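Long-range contacts in sulfatase (Bacteroides fragilis CAG:558, PDB 6USS), which probably hydrolyses aryl sulfate esters, using an active site that holds a calcium ion: residues A[41-46]-A[261-266]; A[86-91]-A[321-326]. The protein carries 1 engineered substitution. All blocks are in the same frame, centred on the assembly; numbering follows the deposited sequence.

Contact 1 (A[41-46]-A[261-266]). With CA (calcium ion), chain C.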
loop_
_atom_site.group_PDB
_atom_site.type_symbol
_atom_site.label_atom_id
_atom_site.label_comp_id
_atom_site.label_asym_id
_atom_site.label_seq_id
_atom_site.Cartn_x
_atom_site.Cartn_y
_atom_site.Cartn_z
ATOM N N VAL A 41 -14.090 4.466 -17.324
ATOM C CA VAL A 41 -13.663 4.054 -18.655
ATOM C C VAL A 41 -12.745 5.123 -19.223
ATOM O O VAL A 41 -12.888 6.314 -18.930
ATOM C CB VAL A 41 -14.876 3.813 -19.571
ATOM C CG1 VAL A 41 -14.435 3.189 -20.865
ATOM C CG2 VAL A 41 -15.893 2.939 -18.854
ATOM N N ASP A 42 -11.784 4.699 -20.034
ATOM C CA ASP A 42 -10.806 5.601 -20.631
ATOM C C ASP A 42 -11.230 6.033 -22.036
ATOM O O ASP A 42 -11.587 5.192 -22.867
ATOM C CB ASP A 42 -9.437 4.930 -20.697
ATOM C CG ASP A 42 -8.342 5.916 -20.940
ATOM O OD1 ASP A 42 -8.534 7.082 -20.534
ATOM O OD2 ASP A 42 -7.300 5.542 -21.528
ATOM N N ASP A 43 -11.169 7.340 -22.305
ATOM C CA ASP A 43 -11.402 7.879 -23.649
ATOM C C ASP A 43 -12.763 7.479 -24.217
ATOM O O ASP A 43 -12.918 7.348 -25.434
ATOM C CB ASP A 43 -10.300 7.448 -24.632
ATOM C CG ASP A 43 -8.930 8.009 -24.277
ATOM O OD1 ASP A 43 -8.882 8.896 -23.398
ATOM O OD2 ASP A 43 -7.915 7.560 -24.876
ATOM N N MET A 44 -13.759 7.276 -23.358
ATOM C CA MET A 44 -15.100 6.921 -23.806
ATOM C C MET A 44 -15.928 8.190 -24.043
ATOM O O MET A 44 -16.006 9.059 -23.169
ATOM C CB MET A 44 -15.769 6.007 -22.776
ATOM C CG MET A 44 -17.218 5.637 -23.083
ATOM S SD MET A 44 -18.042 4.687 -21.786
ATOM C CE MET A 44 -19.688 4.494 -22.483
ATOM N N GLY A 45 -16.556 8.296 -25.237
ATOM C CA GLY A 45 -17.327 9.478 -25.571
ATOM C C GLY A 45 -18.763 9.471 -25.022
ATOM O O GLY A 45 -19.321 8.442 -24.640
ATOM N N TRP A 46 -19.364 10.665 -25.013
ATOM C CA TRP A 46 -20.757 10.831 -24.606
ATOM C C TRP A 46 -21.725 9.920 -25.350
ATOM O O TRP A 46 -22.846 9.699 -24.869
ATOM C CB TRP A 46 -21.187 12.268 -24.847
ATOM C CG TRP A 46 -22.347 12.753 -24.020
ATOM C CD1 TRP A 46 -22.472 12.695 -22.657
ATOM C CD2 TRP A 46 -23.520 13.431 -24.503
ATOM N NE1 TRP A 46 -23.654 13.289 -22.266
ATOM C CE2 TRP A 46 -24.321 13.735 -23.378
ATOM C CE3 TRP A 46 -23.978 13.790 -25.774
ATOM C CZ2 TRP A 46 -25.552 14.394 -23.487
ATOM C CZ3 TRP A 46 -25.205 14.445 -25.883
ATOM C CH2 TRP A 46 -25.971 14.748 -24.741
ATOM N N ALA A 261 -9.447 0.032 -21.489
ATOM C CA ALA A 261 -10.420 0.301 -22.540
ATOM C C ALA A 261 -11.073 1.659 -22.302
ATOM O O ALA A 261 -11.364 2.025 -21.161
ATOM C CB ALA A 261 -11.475 -0.806 -22.559
ATOM N N ILE A 262 -11.333 2.409 -23.373
ATOM C CA ILE A 262 -11.246 1.957 -24.757
ATOM C C ILE A 262 -10.129 2.683 -25.511
ATOM O O ILE A 262 -10.308 3.129 -26.648
ATOM C CB ILE A 262 -12.597 2.161 -25.445
ATOM C CG1 ILE A 262 -13.053 3.623 -25.276
ATOM C CG2 ILE A 262 -13.620 1.182 -24.875
ATOM C CD1 ILE A 262 -14.427 3.937 -25.880
ATOM N N HIS A 263 -8.982 2.798 -24.843
ATOM C CA HIS A 263 -7.812 3.506 -25.340
ATOM C C HIS A 263 -7.259 2.824 -26.590
ATOM O O HIS A 263 -7.480 1.634 -26.825
ATOM C CB HIS A 263 -6.741 3.550 -24.241
ATOM C CG HIS A 263 -5.718 4.625 -24.424
ATOM N ND1 HIS A 263 -4.567 4.440 -25.163
ATOM C CD2 HIS A 263 -5.672 5.901 -23.968
ATOM C CE1 HIS A 263 -3.859 5.557 -25.159
ATOM N NE2 HIS A 263 -4.507 6.458 -24.439
ATOM N N VAL A 264 -6.525 3.586 -27.394
ATOM C CA VAL A 264 -5.836 3.006 -28.547
ATOM C C VAL A 264 -4.655 2.180 -28.043
ATOM O O VAL A 264 -4.204 2.382 -26.903
ATOM C CB VAL A 264 -5.388 4.082 -29.552
ATOM C CG1 VAL A 264 -6.613 4.741 -30.191
ATOM C CG2 VAL A 264 -4.408 5.107 -28.918
ATOM N N PRO A 265 -4.144 1.210 -28.833
ATOM C CA PRO A 265 -4.634 0.822 -30.165
ATOM C C PRO A 265 -5.920 0.006 -30.062
ATOM O O PRO A 265 -6.111 -0.697 -29.065
ATOM C CB PRO A 265 -3.495 -0.026 -30.711
ATOM C CG PRO A 265 -2.947 -0.695 -29.489
ATOM C CD PRO A 265 -3.046 0.328 -28.384
ATOM N N ILE A 266 -6.779 0.083 -31.074
ATOM C CA ILE A 266 -8.106 -0.551 -31.004
ATOM C C ILE A 266 -7.925 -1.988 -31.489
ATOM O O ILE A 266 -8.218 -2.342 -32.633
ATOM C CB ILE A 266 -9.157 0.223 -31.812
ATOM C CG1 ILE A 266 -9.096 1.725 -31.494
ATOM C CG2 ILE A 266 -10.557 -0.340 -31.568
ATOM C CD1 ILE A 266 -9.268 2.064 -30.011
HETATM CA CA CA C . -8.241 9.249 -21.237
HETATM O O HOH W 1 -7.413 6.238 -27.278
#
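Asp42 and His263 each set CG anti to the backbone N (chi1 -164° and -160°), which sends carboxylate and imidazole out side by side in the same direction, their planes only 7° apart. Asp42 OD2 therefore arrives at the ring edge, 3.0 Å from His263 CD2. Asp43 comes in obliquely, placing its OD2 2.9 Å from the same CD2. The other oxygen of each carboxylate, OD1, binds the calcium ion. The imidazole is steadied from its far side, where His263 ND1 donates to Val264 O at 2.7 Å, nearly in the ring plane.

Behind these groups two bonds join the backbones: the cis Ala261-Ile262 peptide has O and N-H on the same side, facing Asp42. Asp42 N donates to Ala261 O at 2.9 Å, and Ile262 N returns a bond to Asp42 O at 2.8 Å. Ile262 then reaches CD1 to within 3.7 Å of Met44 CA. A water accepts from Val264 N and donates to Asp43 OD2.

Lys165 salt-bridges Asp42 OD2 and Lys348 does the same for Asp43 OD2. Both carboxylates are thus shared between metal and lysine, so the negative charge gathered here is probably largely balanced and both groups are restrained from turning.

Contact 2 (A[86-91]-A[321-326]). Engineered in segment 86-91: Cys88 (natural residue Ser). With CA (calcium ion), chain C.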
loop_
_atom_site.group_PDB
_atom_site.type_symbol
_atom_site.label_atom_id
_atom_site.label_comp_id
_atom_site.label_asym_id
_atom_site.label_seq_id
_atom_site.Cartn_x
_atom_site.Cartn_y
_atom_site.Cartn_z
ATOM N N SER A 86 -10.208 17.307 -21.113
ATOM C CA SER A 86 -10.189 16.669 -22.423
ATOM C C SER A 86 -9.074 15.644 -22.571
ATOM O O SER A 86 -8.974 15.018 -23.630
ATOM C CB SER A 86 -10.090 17.719 -23.533
ATOM O OG SER A 86 -8.891 18.453 -23.461
ATOM N N ILE A 87 -8.268 15.432 -21.528
ATOM C CA ILE A 87 -7.084 14.578 -21.574
ATOM C C ILE A 87 -6.985 13.823 -20.254
ATOM O O ILE A 87 -7.339 14.353 -19.196
ATOM C CB ILE A 87 -5.816 15.429 -21.846
ATOM C CG1 ILE A 87 -5.796 15.877 -23.303
ATOM C CG2 ILE A 87 -4.539 14.691 -21.491
ATOM C CD1 ILE A 87 -5.735 14.737 -24.286
ATOM N N CYS A 88 -6.476 12.579 -20.325
ATOM C CA CYS A 88 -6.490 11.662 -19.176
ATOM C C CYS A 88 -5.885 12.282 -17.915
ATOM O O CYS A 88 -6.446 12.166 -16.821
ATOM C CB CYS A 88 -5.728 10.377 -19.498
ATOM S SG CYS A 88 -6.140 9.574 -21.067
ATOM N N SER A 89 -4.725 12.926 -18.038
ATOM C CA SER A 89 -3.976 13.284 -16.836
ATOM C C SER A 89 -4.666 14.375 -16.021
ATOM O O SER A 89 -4.822 14.189 -14.801
ATOM C CB SER A 89 -2.538 13.654 -17.211
ATOM O OG SER A 89 -1.770 12.494 -17.470
ATOM N N PRO A 90 -5.090 15.517 -16.590
ATOM C CA PRO A 90 -5.797 16.495 -15.745
ATOM C C PRO A 90 -7.060 15.943 -15.123
ATOM O O PRO A 90 -7.366 16.278 -13.972
ATOM C CB PRO A 90 -6.088 17.658 -16.704
ATOM C CG PRO A 90 -5.997 17.073 -18.057
ATOM C CD PRO A 90 -4.889 16.049 -17.950
ATOM N N THR A 91 -7.798 15.095 -15.842
ATOM C CA THR A 91 -9.032 14.553 -15.282
ATOM C C THR A 91 -8.745 13.637 -14.098
ATOM O O THR A 91 -9.343 13.786 -13.023
ATOM C CB THR A 91 -9.817 13.811 -16.357
ATOM O OG1 THR A 91 -10.271 14.755 -17.335
ATOM C CG2 THR A 91 -11.018 13.095 -15.749
ATOM N N SER A 321 -16.500 8.397 -17.391
ATOM C CA SER A 321 -15.412 8.351 -18.352
ATOM C C SER A 321 -14.531 9.576 -18.151
ATOM O O SER A 321 -14.988 10.622 -17.687
ATOM C CB SER A 321 -15.926 8.293 -19.796
ATOM O OG SER A 321 -14.835 8.342 -20.701
ATOM N N ASP A 322 -13.260 9.452 -18.533
ATOM C CA ASP A 322 -12.289 10.481 -18.187
ATOM C C ASP A 322 -12.116 11.568 -19.245
ATOM O O ASP A 322 -11.541 12.609 -18.921
ATOM C CB ASP A 322 -10.926 9.845 -17.887
ATOM C CG ASP A 322 -10.190 9.432 -19.142
ATOM O OD1 ASP A 322 -10.853 9.083 -20.147
ATOM O OD2 ASP A 322 -8.944 9.488 -19.128
ATOM N N ASN A 323 -12.553 11.354 -20.485
ATOM C CA ASN A 323 -12.554 12.408 -21.508
ATOM C C ASN A 323 -13.284 11.889 -22.744
ATOM O O ASN A 323 -13.738 10.740 -22.783
ATOM C CB ASN A 323 -11.144 12.898 -21.867
ATOM C CG ASN A 323 -10.225 11.779 -22.303
ATOM O OD1 ASN A 323 -10.441 11.156 -23.351
ATOM N ND2 ASN A 323 -9.180 11.524 -21.512
ATOM N N GLY A 324 -13.403 12.758 -23.759
ATOM C CA GLY A 324 -14.148 12.406 -24.956
ATOM C C GLY A 324 -13.462 11.349 -25.807
ATOM O O GLY A 324 -12.265 11.077 -25.697
ATOM N N GLY A 325 -14.244 10.718 -26.673
ATOM C CA GLY A 325 -13.678 9.727 -27.568
ATOM C C GLY A 325 -12.678 10.345 -28.527
ATOM O O GLY A 325 -12.736 11.533 -28.848
ATOM N N LEU A 326 -11.732 9.526 -28.975
ATOM C CA LEU A 326 -10.729 9.985 -29.931
ATOM C C LEU A 326 -11.369 10.208 -31.298
ATOM O O LEU A 326 -11.842 9.262 -31.935
ATOM C CB LEU A 326 -9.591 8.972 -30.026
ATOM C CG LEU A 326 -8.468 9.256 -31.014
ATOM C CD1 LEU A 326 -7.683 10.449 -30.560
ATOM C CD2 LEU A 326 -7.566 8.049 -31.120
HETATM CA CA CA C . -8.241 9.249 -21.237
#
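Cys88 and Asp322 meet at the calcium ion, in the closely packed part of the contact. Asp322 spans the metal unevenly, with OD2 at 2.2 Å from the calcium and OD1 at 2.8 Å. Its CG sits between the backbone N and the carbonyl carbon (chi1 77°), a turn that folds the carboxylate back toward the start of the helix, where OD2 lies 3.3 Å from Cys88 CA. Arg92 also bonds that oxygen through NE. Cys88, an engineered residue, puts SG on the calcium as well, though the modelled 2.1 Å between SG and the ion is short for such a pair and its exact value is doubtful.

Cys88-Ser89-Pro90-Thr91-Arg92 lies where sulfatases carry their signature sequence, at the beginning of helix 88-97 with Ile87 in the N-cap position. The natural serine at 88 is predicted to be converted to 3-oxoalanine, which is absent here.

One turn into the helix, Thr91 OG1 donates to Asp322 O at 3.0 Å, approaching nearly along the C=O axis, while accepting from Ser85 N. Its CG2 packs 3.9 Å from Asp322 CB. Asn323, also a residue of the metal site, rests CB 3.5 Å from Ser86 O. Beyond it the packing ends: through Gly324 and Gly325 the chain leaves 86-91 for the partly exposed Leu326.

In the fold
Contacts 1 and 2 have centres about 9 Å apart and meet at one calcium ion, whose ligands come from both. Along the chain their segments alternate: 41-46, 86-91, 261-266, 321-326. Three of the four follow neighbouring strands of the large mixed sheet, in which 35-41 runs parallel to 253-258 and to 315-321, while 86-91 enters helix 88-97. Besides sharing the metal, the contacts are probably joined by a hydrogen bond from Asp43 N to Asp322 OD1 (2.8 Å). Loops at the C-terminal ends of strands 35-41 and 315-321, together with the start of helix 88-97, thus supply the metal ligands, an arrangement in keeping with the alkaline phosphatase clan.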